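Local coordinates for protein DNA polymerase (Bacillus phage phi29, PDB 2PY5) that copies the phage genome as a protein-primed, strand-displacing, highly processive DNA polymerase and proofreads its product with a 3'-5' exonuclease, at residues R6-A12 with V54-F60; A26-M30 with I166-Q171. The protein carries 2 engineered substitutions. All blocks are in the same frame, centred on the assembly; numbering follows the deposited sequence.

Contact 1: residues R6-A12 with V54-F60; sequences RKMYSCA and VQADLYF. Engineered in segment 6-12: Ala12 (natural residue Asp).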
loop_
_atom_site.group_PDB
_atom_site.type_symbol
_atom_site.label_atom_id
_atom_site.label_comp_id
_atom_site.label_asym_id
_atom_site.label_seq_id
_atom_site.Cartn_x
_atom_site.Cartn_y
_atom_site.Cartn_z
ATOM N N ARG F 6 27.496 2.273 11.708
ATOM C CA ARG F 6 27.221 3.300 10.710
ATOM C C ARG F 6 26.212 4.333 11.193
ATOM O O ARG F 6 25.177 3.988 11.762
ATOM C CB ARG F 6 26.698 2.669 9.414
ATOM C CG ARG F 6 27.699 1.759 8.744
ATOM C CD ARG F 6 27.066 0.925 7.683
ATOM N NE ARG F 6 26.746 1.720 6.498
ATOM C CZ ARG F 6 27.640 2.154 5.621
ATOM N NH1 ARG F 6 28.923 1.862 5.753
ATOM N NH2 ARG F 6 27.241 2.875 4.586
ATOM N N LYS F 7 26.511 5.599 10.916
ATOM C CA LYS F 7 25.581 6.689 11.163
ATOM C C LYS F 7 24.424 6.624 10.175
ATOM O O LYS F 7 24.545 5.987 9.119
ATOM C CB LYS F 7 26.296 8.031 11.041
ATOM C CG LYS F 7 27.281 8.330 12.175
ATOM C CD LYS F 7 27.965 9.673 11.921
ATOM C CE LYS F 7 28.202 10.474 13.177
ATOM N NZ LYS F 7 28.595 11.887 12.841
ATOM N N MET F 8 23.315 7.272 10.538
ATOM C CA MET F 8 22.106 7.319 9.723
ATOM C C MET F 8 21.628 8.752 9.600
ATOM O O MET F 8 21.555 9.483 10.603
ATOM C CB MET F 8 20.981 6.490 10.341
ATOM C CG MET F 8 21.374 5.080 10.724
ATOM S SD MET F 8 20.112 4.244 11.717
ATOM C CE MET F 8 20.020 5.278 13.176
ATOM N N TYR F 9 21.254 9.124 8.384
ATOM C CA TYR F 9 20.804 10.485 8.105
ATOM C C TYR F 9 19.489 10.488 7.391
ATOM O O TYR F 9 19.269 9.677 6.503
ATOM C CB TYR F 9 21.826 11.221 7.230
ATOM C CG TYR F 9 23.134 11.503 7.937
ATOM C CD1 TYR F 9 24.133 10.538 8.005
ATOM C CD2 TYR F 9 23.356 12.723 8.552
ATOM C CE1 TYR F 9 25.329 10.793 8.644
ATOM C CE2 TYR F 9 24.526 12.982 9.209
ATOM C CZ TYR F 9 25.525 12.020 9.262
ATOM O OH TYR F 9 26.708 12.292 9.927
ATOM N N SER F 10 18.656 11.453 7.757
ATOM C CA SER F 10 17.455 11.837 7.032
ATOM C C SER F 10 17.767 12.977 6.069
ATOM O O SER F 10 18.290 14.008 6.487
ATOM C CB SER F 10 16.409 12.327 8.033
ATOM O OG SER F 10 15.256 12.770 7.366
ATOM N N CYS F 11 17.418 12.784 4.796
ATOM C CA CYS F 11 17.788 13.720 3.719
ATOM C C CYS F 11 16.604 14.167 2.880
ATOM O O CYS F 11 15.598 13.499 2.806
ATOM C CB CYS F 11 18.787 13.024 2.803
ATOM S SG CYS F 11 20.308 12.478 3.611
ATOM N N ALA F 12 16.743 15.317 2.224
ATOM C CA ALA F 12 15.728 15.789 1.282
ATOM C C ALA F 12 16.360 16.706 0.255
ATOM O O ALA F 12 17.391 17.336 0.518
ATOM C CB ALA F 12 14.633 16.540 2.005
ATOM N N VAL F 54 30.824 10.134 3.702
ATOM C CA VAL F 54 30.174 9.963 5.021
ATOM C C VAL F 54 30.052 8.511 5.468
ATOM O O VAL F 54 29.906 8.254 6.664
ATOM C CB VAL F 54 28.798 10.708 5.101
ATOM C CG1 VAL F 54 27.746 10.031 4.240
ATOM C CG2 VAL F 54 28.330 10.872 6.544
ATOM N N GLN F 55 30.152 7.558 4.535
ATOM C CA GLN F 55 30.106 6.123 4.894
ATOM C C GLN F 55 28.932 5.839 5.832
ATOM O O GLN F 55 29.107 5.252 6.918
ATOM C CB GLN F 55 31.413 5.668 5.569
ATOM C CG GLN F 55 32.662 5.838 4.731
ATOM C CD GLN F 55 33.834 5.089 5.318
ATOM O OE1 GLN F 55 33.734 3.896 5.623
ATOM N NE2 GLN F 55 34.960 5.778 5.476
ATOM N N ALA F 56 27.740 6.261 5.417
ATOM C CA ALA F 56 26.557 6.167 6.254
ATOM C C ALA F 56 25.373 5.542 5.531
ATOM O O ALA F 56 25.424 5.210 4.336
ATOM C CB ALA F 56 26.176 7.561 6.807
ATOM N N ASP F 57 24.290 5.392 6.274
ATOM C CA ASP F 57 23.015 5.007 5.723
ATOM C C ASP F 57 22.140 6.256 5.626
ATOM O O ASP F 57 21.884 6.906 6.642
ATOM C CB ASP F 57 22.332 4.014 6.656
ATOM C CG ASP F 57 23.026 2.666 6.709
ATOM O OD1 ASP F 57 23.955 2.412 5.912
ATOM O OD2 ASP F 57 22.615 1.840 7.564
ATOM N N LEU F 58 21.680 6.578 4.420
ATOM C CA LEU F 58 20.879 7.779 4.174
ATOM C C LEU F 58 19.482 7.360 3.823
ATOM O O LEU F 58 19.273 6.302 3.226
ATOM C CB LEU F 58 21.424 8.607 3.009
ATOM C CG LEU F 58 22.905 8.949 2.980
ATOM C CD1 LEU F 58 23.227 9.964 1.834
ATOM C CD2 LEU F 58 23.424 9.397 4.354
ATOM N N TYR F 59 18.534 8.208 4.185
ATOM C CA TYR F 59 17.122 7.984 3.897
ATOM C C TYR F 59 16.527 9.197 3.225
ATOM O O TYR F 59 16.673 10.320 3.739
ATOM C CB TYR F 59 16.368 7.733 5.208
ATOM C CG TYR F 59 16.710 6.404 5.805
ATOM C CD1 TYR F 59 17.844 6.239 6.601
ATOM C CD2 TYR F 59 15.914 5.297 5.538
ATOM C CE1 TYR F 59 18.165 5.002 7.130
ATOM C CE2 TYR F 59 16.227 4.060 6.062
ATOM C CZ TYR F 59 17.352 3.913 6.842
ATOM O OH TYR F 59 17.667 2.667 7.361
ATOM N N PHE F 60 15.860 8.986 2.091
ATOM C CA PHE F 60 15.027 10.012 1.467
ATOM C C PHE F 60 13.608 9.503 1.517
ATOM O O PHE F 60 13.367 8.276 1.378
ATOM C CB PHE F 60 15.406 10.262 -0.003
ATOM C CG PHE F 60 16.677 11.058 -0.186
ATOM C CD1 PHE F 60 17.921 10.447 -0.097
ATOM C CD2 PHE F 60 16.617 12.408 -0.479
ATOM C CE1 PHE F 60 19.070 11.168 -0.288
ATOM C CE2 PHE F 60 17.787 13.134 -0.664
ATOM C CZ PHE F 60 19.006 12.505 -0.576
HETATM O O HOH W 1 31.719 2.257 4.518
HETATM O O HOH W 2 23.159 2.416 10.908
HETATM O O HOH W 3 28.966 6.279 9.441
#
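Parallel strand pairing in the central sheet of the 3'-5' exonuclease domain pairs Met8, Tyr9 and Ser10 with Asp57, Leu58 and Tyr59, and the bonds alternate from one strand to the other. Asp57 N gives to Lys7 O at 2.9 Å, Tyr9 N to Asp57 O, Tyr59 N to Tyr9 O, and Cys11 N to Tyr59 O at 2.8 Å. At the start of the pair the side chain of Arg6 reaches across. Its chain bends at chi3 (73°), which brings NE to 2.9 Å from Asp57 OD1 in a salt bridge whose hydrogen bond is nearly straight (176°). OD1 lies in the guanidinium plane, whereas NE meets it from above the carboxylate plane. Gln55 O sits over one face of the guanidinium, and NH2 bonds to His116 O, and only weakly to Ala56 O.

This sheet carries the exonuclease site: Ala12, engineered from Asp, occupies a position essential for exonucleolysis, while Tyr59 interacts with the primer terminal protein. On the face with Tyr9 and Cys11, the Tyr9 ring meets Ala56 CB at its edge (CD1 to CB 3.8 Å) and Val54 CG2 obliquely; the Tyr9 hydroxyl is hydrogen-bonded to Glu37. Further along, Cys11 CB lies over the Phe60 ring in a CH-pi contact, 3.5 Å from the centroid and 16° off the normal; the sulfur stands obliquely to the same ring, with SG 4.1 Å from Leu58 CB.

Contact 2: residues A26-M30 with I166-Q171; sequences AYGYM and IKNDIQ
Met30 and Ile170 meet where helix 160-182 lies against strand 24-31, with no hydrogen bond between the two segments. The Ile170 side chain puts CG1 between its own backbone N and carbonyl carbon (chi1 66°), and from there CD1 reaches the strand. This methyl rests on the backbone of Tyr29, 3.7 Å from its C, and on Met30 CB at 3.8 Å. Met30 runs out extended through chi1 and chi2, with CG opposite the backbone N (177°), which carries SD to 3.6 Å from Gln171 CB as the two chains cross at a slant. The bend at chi3 then sets only the terminal methyl, CE, 4.2 Å from Lys167 CG in the aliphatic part of that side chain.

The helix carries Asp169, a magnesium ligand of the exonuclease site, which packs on a phosphate of the bound DNA, while Ile166 and Ile170 point toward the strand. One turn before Ile170, Ile166 sends its two branches to different residues. CG2 comes to 4.1 Å from Gly28 CA, where the strand has no side chain and the helix can lie close. CD1 presses tightly on Ala26 CB at 3.5 Å. The rings of Tyr27 and Tyr29 leave from the other face of the strand: Tyr29 stacks on Trp50, while the Tyr27 ring meets that of Phe47 and its hydroxyl bonds to Glu46.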
loop_
_atom_site.group_PDB
_atom_site.type_symbol
_atom_site.label_atom_id
_atom_site.label_comp_id
_atom_site.label_asym_id
_atom_site.label_seq_id
_atom_site.Cartn_x
_atom_site.Cartn_y
_atom_site.Cartn_z
ATOM N N ALA F 26 18.117 22.872 -3.477
ATOM C CA ALA F 26 18.434 22.753 -2.056
ATOM C C ALA F 26 18.555 21.298 -1.645
ATOM O O ALA F 26 17.872 20.442 -2.189
ATOM C CB ALA F 26 17.379 23.442 -1.193
ATOM N N TYR F 27 19.464 21.030 -0.705
ATOM C CA TYR F 27 19.529 19.742 -0.027
ATOM C C TYR F 27 19.527 19.978 1.474
ATOM O O TYR F 27 19.910 21.050 1.953
ATOM C CB TYR F 27 20.795 18.967 -0.408
ATOM C CG TYR F 27 22.086 19.518 0.198
ATOM C CD1 TYR F 27 22.462 19.215 1.515
ATOM C CD2 TYR F 27 22.927 20.353 -0.535
ATOM C CE1 TYR F 27 23.650 19.724 2.068
ATOM C CE2 TYR F 27 24.108 20.846 0.012
ATOM C CZ TYR F 27 24.458 20.529 1.324
ATOM O OH TYR F 27 25.625 21.029 1.882
ATOM N N GLY F 28 19.132 18.946 2.212
ATOM C CA GLY F 28 19.280 18.933 3.655
ATOM C C GLY F 28 19.633 17.526 4.070
ATOM O O GLY F 28 19.141 16.556 3.477
ATOM N N TYR F 29 20.499 17.416 5.072
ATOM C CA TYR F 29 20.701 16.160 5.809
ATOM C C TYR F 29 20.690 16.393 7.301
ATOM O O TYR F 29 21.069 17.444 7.758
ATOM C CB TYR F 29 21.981 15.420 5.375
ATOM C CG TYR F 29 23.301 16.089 5.700
ATOM C CD1 TYR F 29 23.816 16.089 7.011
ATOM C CD2 TYR F 29 24.056 16.686 4.701
ATOM C CE1 TYR F 29 25.034 16.687 7.312
ATOM C CE2 TYR F 29 25.278 17.284 4.994
ATOM C CZ TYR F 29 25.765 17.268 6.308
ATOM O OH TYR F 29 26.970 17.863 6.621
ATOM N N MET F 30 20.228 15.390 8.050
ATOM C CA MET F 30 20.140 15.478 9.505
ATOM C C MET F 30 20.400 14.090 10.094
ATOM O O MET F 30 19.771 13.125 9.695
ATOM C CB MET F 30 18.758 15.990 9.942
ATOM C CG MET F 30 18.582 16.041 11.452
ATOM S SD MET F 30 17.061 16.826 12.013
ATOM C CE MET F 30 17.459 18.550 11.800
ATOM N N ILE F 166 12.697 23.007 4.880
ATOM C CA ILE F 166 13.576 21.890 4.574
ATOM C C ILE F 166 14.036 21.212 5.870
ATOM O O ILE F 166 14.008 19.983 5.988
ATOM C CB ILE F 166 14.800 22.353 3.720
ATOM C CG1 ILE F 166 14.328 22.894 2.361
ATOM C CG2 ILE F 166 15.801 21.189 3.532
ATOM C CD1 ILE F 166 15.367 23.780 1.644
ATOM N N LYS F 167 14.432 22.015 6.847
ATOM C CA LYS F 167 14.846 21.505 8.142
ATOM C C LYS F 167 13.707 20.730 8.819
ATOM O O LYS F 167 13.929 19.676 9.422
ATOM C CB LYS F 167 15.290 22.653 9.048
ATOM C CG LYS F 167 16.016 22.187 10.284
ATOM C CD LYS F 167 16.433 23.340 11.129
ATOM C CE LYS F 167 17.071 22.866 12.411
ATOM N NZ LYS F 167 17.521 24.005 13.253
ATOM N N ASN F 168 12.491 21.249 8.709
ATOM C CA ASN F 168 11.323 20.589 9.308
ATOM C C ASN F 168 11.059 19.252 8.620
ATOM O O ASN F 168 10.805 18.234 9.290
ATOM C CB ASN F 168 10.095 21.497 9.206
ATOM C CG ASN F 168 8.856 20.881 9.810
ATOM O OD1 ASN F 168 7.787 20.882 9.192
ATOM N ND2 ASN F 168 8.981 20.360 11.032
ATOM N N ASP F 169 11.105 19.240 7.289
ATOM C CA ASP F 169 10.895 17.996 6.532
ATOM C C ASP F 169 11.865 16.903 6.938
ATOM O O ASP F 169 11.448 15.773 7.211
ATOM C CB ASP F 169 11.039 18.214 5.026
ATOM C CG ASP F 169 9.830 18.856 4.401
ATOM O OD1 ASP F 169 8.839 19.117 5.112
ATOM O OD2 ASP F 169 9.878 19.094 3.172
ATOM N N ILE F 170 13.159 17.213 6.965
ATOM C CA ILE F 170 14.148 16.183 7.324
ATOM C C ILE F 170 14.057 15.800 8.807
ATOM O O ILE F 170 14.321 14.664 9.163
ATOM C CB ILE F 170 15.600 16.568 6.915
ATOM C CG1 ILE F 170 16.132 17.793 7.688
ATOM C CG2 ILE F 170 15.652 16.799 5.396
ATOM C CD1 ILE F 170 17.508 18.275 7.179
ATOM N N GLN F 171 13.646 16.726 9.670
ATOM C CA GLN F 171 13.556 16.433 11.098
ATOM C C GLN F 171 12.342 15.564 11.406
ATOM O O GLN F 171 12.405 14.738 12.305
ATOM C CB GLN F 171 13.532 17.720 11.935
ATOM C CG GLN F 171 13.530 17.438 13.439
ATOM C CD GLN F 171 13.822 18.645 14.308
ATOM O OE1 GLN F 171 13.459 18.670 15.487
ATOM N NE2 GLN F 171 14.485 19.636 13.748
#

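In the fold
Strand 8-15 lies between strands 57-60 and 24-31, parallel to the first and antiparallel to the second, so both contacts belong to one sheet. Contact 1 lies within that sheet and contact 2 between the sheet and helix 160-182. They touch directly: Ser10 N probably bonds to Met30 O, Ser10 OG to Ile170 O at 2.8 Å, and Ala12 packs on Ile170. Contact 1 is only partly buried; backbone hydrogen bonds run along it, with a salt bridge and waters at its Arg6 end and buried aromatic residues farther on. Contact 2 is buried and held by apolar side chains, although the same helix turns Asp169 toward the DNA.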